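Local coordinates for 3-oxoacyl-[acyl-carrier-protein] synthase 2 (Rickettsia rickettsii, PDB 4JGA) that probably catalyses the condensation of an acyl chain with malonyl-acyl carrier protein to give a 3-oxoacyl product, lengthening the chain by two carbons in fatty acid synthesis, at residues T27-N32 with K358-H363; D120-I125 with A204-A209; G259-E264 with E372-A377. All coordinates share one frame; numbering follows the deposited sequence. Where two conformers were deposited one is given.

Contact 1: T27-N32 with K358-H363; sequences TPVGLN and KSSIGH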
loop_
_atom_site.group_PDB
_atom_site.type_symbol
_atom_site.label_atom_id
_atom_site.label_comp_id
_atom_site.label_asym_id
_atom_site.label_seq_id
_atom_site.Cartn_x
_atom_site.Cartn_y
_atom_site.Cartn_z
ATOM N N THR A 27 -7.786 -7.981 18.858
ATOM C CA THR A 27 -8.763 -6.890 18.944
ATOM C C THR A 27 -8.907 -6.372 20.381
ATOM O O THR A 27 -8.431 -6.992 21.322
ATOM C CB THR A 27 -10.159 -7.322 18.439
ATOM O OG1 THR A 27 -10.827 -8.081 19.452
ATOM C CG2 THR A 27 -10.070 -8.112 17.103
ATOM N N PRO A 28 -9.531 -5.213 20.546
ATOM C CA PRO A 28 -9.777 -4.685 21.861
ATOM C C PRO A 28 -10.705 -5.569 22.748
ATOM O O PRO A 28 -10.834 -5.298 23.931
ATOM C CB PRO A 28 -10.453 -3.353 21.573
ATOM C CG PRO A 28 -9.874 -2.935 20.291
ATOM C CD PRO A 28 -9.779 -4.203 19.507
ATOM N N VAL A 29 -11.329 -6.602 22.188
ATOM C CA VAL A 29 -12.057 -7.556 23.028
ATOM C C VAL A 29 -11.517 -8.979 22.965
ATOM O O VAL A 29 -12.188 -9.903 23.368
ATOM C CB VAL A 29 -13.551 -7.531 22.732
ATOM C CG1 VAL A 29 -14.106 -6.157 23.053
ATOM C CG2 VAL A 29 -13.835 -7.897 21.287
ATOM N N GLY A 30 -10.266 -9.166 22.558
ATOM C CA GLY A 30 -9.671 -10.508 22.607
ATOM C C GLY A 30 -8.361 -10.632 21.846
ATOM O O GLY A 30 -8.165 -9.972 20.816
ATOM N N LEU A 31 -7.486 -11.511 22.326
ATOM C CA LEU A 31 -6.146 -11.717 21.744
ATOM C C LEU A 31 -6.121 -12.800 20.665
ATOM O O LEU A 31 -5.082 -13.071 20.097
ATOM C CB LEU A 31 -5.146 -12.082 22.859
ATOM C CG LEU A 31 -5.044 -11.083 23.999
ATOM C CD1 LEU A 31 -4.016 -11.526 25.017
ATOM C CD2 LEU A 31 -4.709 -9.702 23.462
ATOM N N ASN A 32 -7.263 -13.431 20.420
ATOM C CA ASN A 32 -7.420 -14.404 19.356
ATOM C C ASN A 32 -8.855 -14.399 18.851
ATOM O O ASN A 32 -9.685 -13.600 19.292
ATOM C CB ASN A 32 -6.997 -15.793 19.811
ATOM C CG ASN A 32 -7.795 -16.290 20.992
ATOM O OD1 ASN A 32 -8.971 -15.977 21.174
ATOM N ND2 ASN A 32 -7.139 -17.058 21.823
ATOM N N LYS A 358 -18.090 -1.887 15.105
ATOM C CA LYS A 358 -17.293 -0.781 15.638
ATOM C C LYS A 358 -17.963 -0.237 16.905
ATOM O O LYS A 358 -17.337 0.456 17.680
ATOM C CB LYS A 358 -17.144 0.333 14.621
ATOM C CG LYS A 358 -16.362 -0.040 13.362
ATOM C CD LYS A 358 -15.989 1.209 12.571
ATOM C CE LYS A 358 -15.068 0.940 11.396
ATOM N NZ LYS A 358 -15.679 0.008 10.431
ATOM N N SER A 359 -19.261 -0.541 17.070
ATOM C CA SER A 359 -19.986 -0.264 18.310
ATOM C C SER A 359 -19.318 -0.920 19.528
ATOM O O SER A 359 -19.490 -0.443 20.659
ATOM C CB SER A 359 -21.454 -0.729 18.199
ATOM O OG SER A 359 -21.576 -2.133 18.225
ATOM N N SER A 360 -18.563 -1.999 19.292
ATOM C CA SER A 360 -17.880 -2.704 20.373
ATOM C C SER A 360 -16.388 -2.409 20.455
ATOM O O SER A 360 -15.867 -2.177 21.550
ATOM C CB SER A 360 -18.067 -4.201 20.271
ATOM O OG SER A 360 -17.018 -4.845 20.952
ATOM N N ILE A 361 -15.689 -2.426 19.331
ATOM C CA ILE A 361 -14.216 -2.299 19.357
ATOM C C ILE A 361 -13.667 -1.005 18.816
ATOM O O ILE A 361 -12.448 -0.808 18.792
ATOM C CB ILE A 361 -13.524 -3.466 18.618
ATOM C CG1 ILE A 361 -13.914 -3.547 17.137
ATOM C CG2 ILE A 361 -13.838 -4.784 19.310
ATOM C CD1 ILE A 361 -13.100 -4.555 16.344
ATOM N N GLY A 362 -14.545 -0.128 18.364
ATOM C CA GLY A 362 -14.099 1.111 17.778
ATOM C C GLY A 362 -13.648 0.887 16.347
ATOM O O GLY A 362 -13.954 -0.151 15.700
ATOM N N HIS A 363 -12.939 1.879 15.844
ATOM C CA HIS A 363 -12.554 1.926 14.445
ATOM C C HIS A 363 -11.051 1.625 14.328
ATOM O O HIS A 363 -10.215 2.460 14.628
ATOM C CB HIS A 363 -12.898 3.313 13.912
ATOM C CG HIS A 363 -12.745 3.452 12.437
ATOM N ND1 HIS A 363 -12.142 2.489 11.654
ATOM C CD2 HIS A 363 -13.072 4.469 11.606
ATOM C CE1 HIS A 363 -12.145 2.892 10.392
ATOM N NE2 HIS A 363 -12.698 4.095 10.341
#
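Pro28 meets Ile361 where a type I beta turn from Thr27 to Gly30 lies against the end of the short helix 358-361, the CA atoms of Pro28 and Ile361 being 5.6 Å apart. No hydrogen bond passes between the two backbones, and the join is made by apolar surface. Ile361 is its centre. Its CG1 stands between the backbone N and the carbonyl carbon (chi1 61°), which leaves the short branch CG2 to face the turn. The pyrrolidine ring of Pro28 crosses the isoleucine at about a right angle, its CD 3.9 Å from Ile361 CB, while Pro28 CG lies 3.7 Å from Ile361 O. Val29 meets the same branch from the next position of the turn, Val29 CG2 being 3.7 Å from Ile361 CG2. In one of two modelled conformers Ser360 OG lies near the other methyl, Val29 CG1, and bonds to Val44 O, a detail that remains tentative.

The turn is held from within. Thr27 OG1 accepts from Val29 N at 3.2 Å, forming an ST turn, and also shares a hydrogen bond with Ser36 OG. Proline suits the second place of a type I turn because its ring fixes phi near the required value, here -63°. Gly362, with positive phi, takes the chain out of the helix, its N still bonded to Lys358 O, through a conformation that residues with side chains adopt less readily.

The contact ties the loop between strand 18-26 and helix 33-41, in the N-terminal family region, to helix 358-361 in the C-terminal one. Asn32 is the N-cap of helix 33-41, whose Ile40 packs on Val29 and Ile361. Val371 and Phe375 of helix 368-382 also touch Ile361, which thus has both helices as neighbours as well as the turn.

Contact 2: D120-I125 with A204-A209; sequences DRTGLI and ADVMIA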
loop_
_atom_site.group_PDB
_atom_site.type_symbol
_atom_site.label_atom_id
_atom_site.label_comp_id
_atom_site.label_asym_id
_atom_site.label_seq_id
_atom_site.Cartn_x
_atom_site.Cartn_y
_atom_site.Cartn_z
ATOM N N ASP A 120 6.394 -21.042 -3.066
ATOM C CA ASP A 120 6.394 -20.110 -4.198
ATOM C C ASP A 120 4.997 -19.729 -4.667
ATOM O O ASP A 120 4.820 -18.651 -5.239
ATOM C CB ASP A 120 7.191 -20.681 -5.378
ATOM C CG ASP A 120 8.702 -20.679 -5.122
ATOM O OD1 ASP A 120 9.170 -19.981 -4.175
ATOM O OD2 ASP A 120 9.411 -21.357 -5.911
ATOM N N ARG A 121 4.003 -20.566 -4.378
ATOM C CA ARG A 121 2.603 -20.286 -4.731
ATOM C C ARG A 121 1.803 -19.663 -3.568
ATOM O O ARG A 121 0.579 -19.529 -3.615
ATOM C CB ARG A 121 1.954 -21.590 -5.236
ATOM C CG ARG A 121 2.508 -22.075 -6.577
ATOM C CD ARG A 121 2.024 -21.212 -7.739
ATOM N NE ARG A 121 0.569 -21.316 -7.933
ATOM C CZ ARG A 121 -0.136 -20.575 -8.788
ATOM N NH1 ARG A 121 0.468 -19.677 -9.535
ATOM N NH2 ARG A 121 -1.457 -20.746 -8.916
ATOM N N THR A 122 2.514 -19.295 -2.514
ATOM C CA THR A 122 1.918 -18.660 -1.363
ATOM C C THR A 122 2.387 -17.225 -1.291
ATOM O O THR A 122 3.574 -16.962 -1.206
ATOM C CB THR A 122 2.299 -19.394 -0.062
ATOM O OG1 THR A 122 1.833 -20.753 -0.127
ATOM C CG2 THR A 122 1.618 -18.725 1.090
ATOM N N GLY A 123 1.439 -16.296 -1.385
ATOM C CA GLY A 123 1.724 -14.890 -1.355
ATOM C C GLY A 123 1.064 -14.221 -0.157
ATOM O O GLY A 123 0.356 -14.847 0.614
ATOM N N LEU A 124 1.301 -12.917 -0.044
ATOM C CA LEU A 124 0.764 -12.097 1.034
ATOM C C LEU A 124 0.332 -10.698 0.507
ATOM O O LEU A 124 1.022 -10.089 -0.326
ATOM C CB LEU A 124 1.811 -11.890 2.136
ATOM C CG LEU A 124 2.595 -13.112 2.640
ATOM C CD1 LEU A 124 3.824 -13.341 1.792
ATOM C CD2 LEU A 124 3.011 -12.926 4.094
ATOM N N ILE A 125 -0.785 -10.210 1.051
ATOM C CA ILE A 125 -1.200 -8.821 0.920
ATOM C C ILE A 125 -1.677 -8.374 2.294
ATOM O O ILE A 125 -2.841 -8.592 2.694
ATOM C CB ILE A 125 -2.299 -8.593 -0.131
ATOM C CG1 ILE A 125 -1.849 -9.111 -1.505
ATOM C CG2 ILE A 125 -2.596 -7.101 -0.249
ATOM C CD1 ILE A 125 -2.838 -8.802 -2.623
ATOM N N ALA A 204 -1.578 -17.205 -7.636
ATOM C CA ALA A 204 -1.173 -17.790 -6.378
ATOM C C ALA A 204 -2.201 -18.849 -6.010
ATOM O O ALA A 204 -3.380 -18.733 -6.384
ATOM C CB ALA A 204 -1.126 -16.729 -5.302
ATOM N N ASP A 205 -1.786 -19.827 -5.221
ATOM C CA ASP A 205 -2.735 -20.801 -4.678
ATOM C C ASP A 205 -3.225 -20.475 -3.287
ATOM O O ASP A 205 -4.345 -20.857 -2.911
ATOM C CB ASP A 205 -2.096 -22.182 -4.650
ATOM C CG ASP A 205 -1.763 -22.684 -6.024
ATOM O OD1 ASP A 205 -2.568 -22.452 -6.945
ATOM O OD2 ASP A 205 -0.742 -23.365 -6.178
ATOM N N VAL A 206 -2.370 -19.829 -2.501
ATOM C CA VAL A 206 -2.727 -19.422 -1.125
ATOM C C VAL A 206 -2.284 -17.976 -0.908
ATOM O O VAL A 206 -1.252 -17.550 -1.429
ATOM C CB VAL A 206 -2.050 -20.331 -0.096
ATOM C CG1 VAL A 206 -2.388 -19.905 1.334
ATOM C CG2 VAL A 206 -2.456 -21.774 -0.336
ATOM N N MET A 207 -3.093 -17.201 -0.176
ATOM C CA MET A 207 -2.717 -15.820 0.164
ATOM C C MET A 207 -2.997 -15.523 1.620
ATOM O O MET A 207 -4.021 -15.916 2.151
ATOM C CB MET A 207 -3.431 -14.794 -0.698
ATOM C CG MET A 207 -3.106 -14.873 -2.189
ATOM S SD MET A 207 -1.433 -14.332 -2.608
ATOM C CE MET A 207 -1.575 -12.608 -2.256
ATOM N N ILE A 208 -2.040 -14.855 2.251
ATOM C CA ILE A 208 -2.197 -14.371 3.596
ATOM C C ILE A 208 -2.581 -12.906 3.456
ATOM O O ILE A 208 -1.802 -12.101 2.881
ATOM C CB ILE A 208 -0.862 -14.471 4.374
ATOM C CG1 ILE A 208 -0.206 -15.856 4.229
ATOM C CG2 ILE A 208 -1.105 -14.158 5.821
ATOM C CD1 ILE A 208 -1.113 -17.057 4.430
ATOM N N ALA A 209 -3.764 -12.540 3.931
ATOM C CA ALA A 209 -4.248 -11.188 3.690
ATOM C C ALA A 209 -4.977 -10.528 4.835
ATOM O O ALA A 209 -5.671 -11.178 5.613
ATOM C CB ALA A 209 -5.139 -11.188 2.454
#
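Arg121 and Asp205 meet with their flat groups steeply turned against each other, the guanidinium and carboxylate planes lying 69° apart. The arginine grips side-on with two nitrogens: NE gives to Asp205 OD2 at 3.0 Å and NH2 to Asp205 OD1 at 2.8 Å. Both oxygens lie close to the guanidinium plane but are approached from above the carboxylate plane. Bends at chi2 and chi3 fold the long arginine back to its neighbour, with Ala204 CA over one guanidinium face; NE and NH2 present two N-H groups side by side, which suits arginine to a two-oxygen carboxylate. Behind the salt bridge, Arg121 O accepts from both Asp205 N and Val206 N, which brings the two strands together.

From there the strands run parallel, 23° apart, with Gly123 N bonded to Val206 O, Ile208 N to Gly123 O and Ile125 N to Ile208 O. Thr122 lies alongside Val206, and Leu124 alongside Ile208, all four on one face and each pair pointing the same way. On the other face Met207, bent at chi2 and chi3, lays its sulfur over Gly123, SD being 3.4 Å from Gly123 CA. A glycine suits this place because a CB would run into that sulfur. The methyl of Met207 goes on to Ile125, its CE 3.6 Å from Ile125 CG1.

These are neighbouring parallel strands in the central mixed sheet of a thiolase-like fold. Helix 187-200 covers the Met207 face through Ala195 and Ile199, and Leu124 meets helix 163-172. Toward strand 257-265, Ile208 lies on Val260 and Val262, and Val206 on Val262 and Glu264.

Contact 3: G259-E264 with E372-A377; sequences GVVVLE and EFIFSA. With K (potassium ion), chain C.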
loop_
_atom_site.group_PDB
_atom_site.type_symbol
_atom_site.label_atom_id
_atom_site.label_comp_id
_atom_site.label_asym_id
_atom_site.label_seq_id
_atom_site.Cartn_x
_atom_site.Cartn_y
_atom_site.Cartn_z
ATOM N N GLY A 259 -6.475 -8.086 11.852
ATOM C CA GLY A 259 -7.300 -9.160 11.338
ATOM C C GLY A 259 -6.655 -9.698 10.072
ATOM O O GLY A 259 -6.408 -8.959 9.145
ATOM N N VAL A 260 -6.341 -10.985 10.078
ATOM C CA VAL A 260 -5.683 -11.639 8.968
ATOM C C VAL A 260 -6.408 -12.915 8.643
ATOM O O VAL A 260 -6.855 -13.629 9.545
ATOM C CB VAL A 260 -4.207 -11.922 9.283
ATOM C CG1 VAL A 260 -3.567 -12.667 8.128
ATOM C CG2 VAL A 260 -3.474 -10.606 9.508
ATOM N N VAL A 261 -6.503 -13.218 7.348
ATOM C CA VAL A 261 -7.083 -14.483 6.862
ATOM C C VAL A 261 -6.138 -15.206 5.911
ATOM O O VAL A 261 -5.226 -14.604 5.340
ATOM C CB VAL A 261 -8.464 -14.264 6.180
ATOM C CG1 VAL A 261 -9.458 -13.619 7.149
ATOM C CG2 VAL A 261 -8.353 -13.401 4.924
ATOM N N VAL A 262 -6.346 -16.507 5.796
ATOM C CA VAL A 262 -5.792 -17.305 4.724
ATOM C C VAL A 262 -6.909 -17.542 3.705
ATOM O O VAL A 262 -7.992 -18.034 4.040
ATOM C CB VAL A 262 -5.237 -18.656 5.216
ATOM C CG1 VAL A 262 -4.568 -19.425 4.091
ATOM C CG2 VAL A 262 -4.244 -18.418 6.363
ATOM N N LEU A 263 -6.615 -17.122 2.468
ATOM C CA LEU A 263 -7.432 -17.417 1.299
ATOM C C LEU A 263 -6.727 -18.451 0.450
ATOM O O LEU A 263 -5.499 -18.488 0.365
ATOM C CB LEU A 263 -7.700 -16.174 0.457
ATOM C CG LEU A 263 -8.337 -14.965 1.153
ATOM C CD1 LEU A 263 -8.616 -13.908 0.085
ATOM C CD2 LEU A 263 -9.605 -15.318 1.946
ATOM N N GLU A 264 -7.519 -19.280 -0.206
ATOM C CA GLU A 264 -6.991 -20.425 -0.876
ATOM C C GLU A 264 -7.851 -20.818 -2.063
ATOM O O GLU A 264 -9.094 -20.727 -2.017
ATOM C CB GLU A 264 -6.874 -21.547 0.144
ATOM C CG GLU A 264 -6.210 -22.825 -0.371
ATOM C CD GLU A 264 -5.824 -23.774 0.765
ATOM O OE1 GLU A 264 -6.110 -23.444 1.952
ATOM O OE2 GLU A 264 -5.219 -24.832 0.455
ATOM N N GLU A 372 -13.474 -7.043 10.331
ATOM C CA GLU A 372 -14.898 -7.146 10.090
ATOM C C GLU A 372 -15.252 -8.250 9.066
ATOM O O GLU A 372 -16.328 -8.865 9.148
ATOM C CB GLU A 372 -15.423 -5.790 9.654
ATOM C CG GLU A 372 -15.523 -4.837 10.837
ATOM C CD GLU A 372 -15.446 -3.358 10.466
ATOM O OE1 GLU A 372 -15.721 -3.026 9.278
ATOM O OE2 GLU A 372 -15.134 -2.533 11.381
ATOM N N PHE A 373 -14.355 -8.484 8.122
ATOM C CA PHE A 373 -14.449 -9.619 7.212
ATOM C C PHE A 373 -14.466 -10.946 7.986
ATOM O O PHE A 373 -15.232 -11.850 7.685
ATOM C CB PHE A 373 -13.285 -9.590 6.223
ATOM C CG PHE A 373 -13.262 -10.747 5.251
ATOM C CD1 PHE A 373 -12.602 -11.911 5.564
ATOM C CD2 PHE A 373 -13.916 -10.657 4.024
ATOM C CE1 PHE A 373 -12.561 -12.985 4.686
ATOM C CE2 PHE A 373 -13.881 -11.719 3.136
ATOM C CZ PHE A 373 -13.199 -12.894 3.461
ATOM N N ILE A 374 -13.589 -11.050 8.983
ATOM C CA ILE A 374 -13.573 -12.205 9.871
ATOM C C ILE A 374 -14.882 -12.358 10.658
ATOM O O ILE A 374 -15.472 -13.465 10.700
ATOM C CB ILE A 374 -12.343 -12.142 10.776
ATOM C CG1 ILE A 374 -11.083 -12.369 9.920
ATOM C CG2 ILE A 374 -12.431 -13.179 11.884
ATOM C CD1 ILE A 374 -9.753 -12.020 10.569
ATOM N N PHE A 375 -15.365 -11.268 11.255
ATOM C CA PHE A 375 -16.666 -11.309 11.953
ATOM C C PHE A 375 -17.765 -11.786 11.017
ATOM O O PHE A 375 -18.655 -12.544 11.434
ATOM C CB PHE A 375 -17.045 -9.950 12.559
ATOM C CG PHE A 375 -16.126 -9.471 13.654
ATOM C CD1 PHE A 375 -15.356 -10.340 14.394
ATOM C CD2 PHE A 375 -16.056 -8.114 13.954
ATOM C CE1 PHE A 375 -14.550 -9.872 15.414
ATOM C CE2 PHE A 375 -15.224 -7.628 14.971
ATOM C CZ PHE A 375 -14.483 -8.518 15.700
ATOM N N SER A 376 -17.682 -11.358 9.753
ATOM C CA SER A 376 -18.661 -11.725 8.729
ATOM C C SER A 376 -18.665 -13.238 8.449
ATOM O O SER A 376 -19.737 -13.873 8.396
ATOM C CB SER A 376 -18.428 -10.917 7.446
ATOM O OG SER A 376 -18.636 -9.511 7.657
ATOM N N ALA A 377 -17.468 -13.814 8.344
ATOM C CA ALA A 377 -17.332 -15.238 8.199
ATOM C C ALA A 377 -17.861 -15.996 9.424
ATOM O O ALA A 377 -18.453 -17.060 9.299
ATOM C CB ALA A 377 -15.879 -15.583 7.955
HETATM K K K C . -17.630 -3.768 7.615
#
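Ile374 sets its CG1 anti to the carbonyl carbon (chi1 -69°) and runs on extended, sending CD1 to the strand, while Val261 offers its CG1 methyl in return. The two side chains slide past each other in opposite directions, and Val261 CG1 lies only 3.4 Å from Ile374 CG1, tighter than usual for two carbons. Ile374 CD1 then reaches the strand backbone, 3.5 Å from Val260 O and 3.8 Å from Gly259 CA. Glycine suits this position since any side chain here would point at the isoleucine. Phe373 presents the edge of its ring to the valine: Phe373 CD1 is 3.9 Å from Val261 CG1, which sits near the ring plane. The branched Val261 and Ile374 and the ring of Phe373 thus supply the apolar surface by which helix and strand meet.

Glu372 serves a different partner. Its OE1 binds the potassium ion at 2.6 Å, together with Asn324, Ala325, Ser417 and Asn418, and its OE2 forms a salt bridge with Lys358. One carboxylate thus faces a metal on one oxygen and an ammonium on the other. Its backbone O accepts from both Ser376 N and Ser376 OG, reached from opposite faces of the carbonyl plane.

Helix 368-382 therefore packs across strand 257-265, their segments 57° apart. Ile192 of helix 187-200 touches both Val261 and Phe373, strand 18-26 receives Phe373 and Ile374 through Ile20 and Leu25, and Val260 and Val262 lie against helix 93-109.

Overall arrangement
From the N terminus, the turn at 27-32 comes first, but its loop closes only when the chain reaches 358-363, so contact 1 spans most of the protein and joins its N-terminal and C-terminal family regions. Contact 2 lies wholly within that span: 120-125 pairs with 204-209 after a largely helical connection. Contact 3 opens later, at 259-264, and closes at 372-377, beyond the end of contact 1, so contacts 1 and 3 cross. Contacts 2 and 3 follow in series yet share the sheet, strands 206-213 and 257-265 being neighbours. Contacts 1 and 3 touch where helices 358-361 and 368-382 follow each other in the chain.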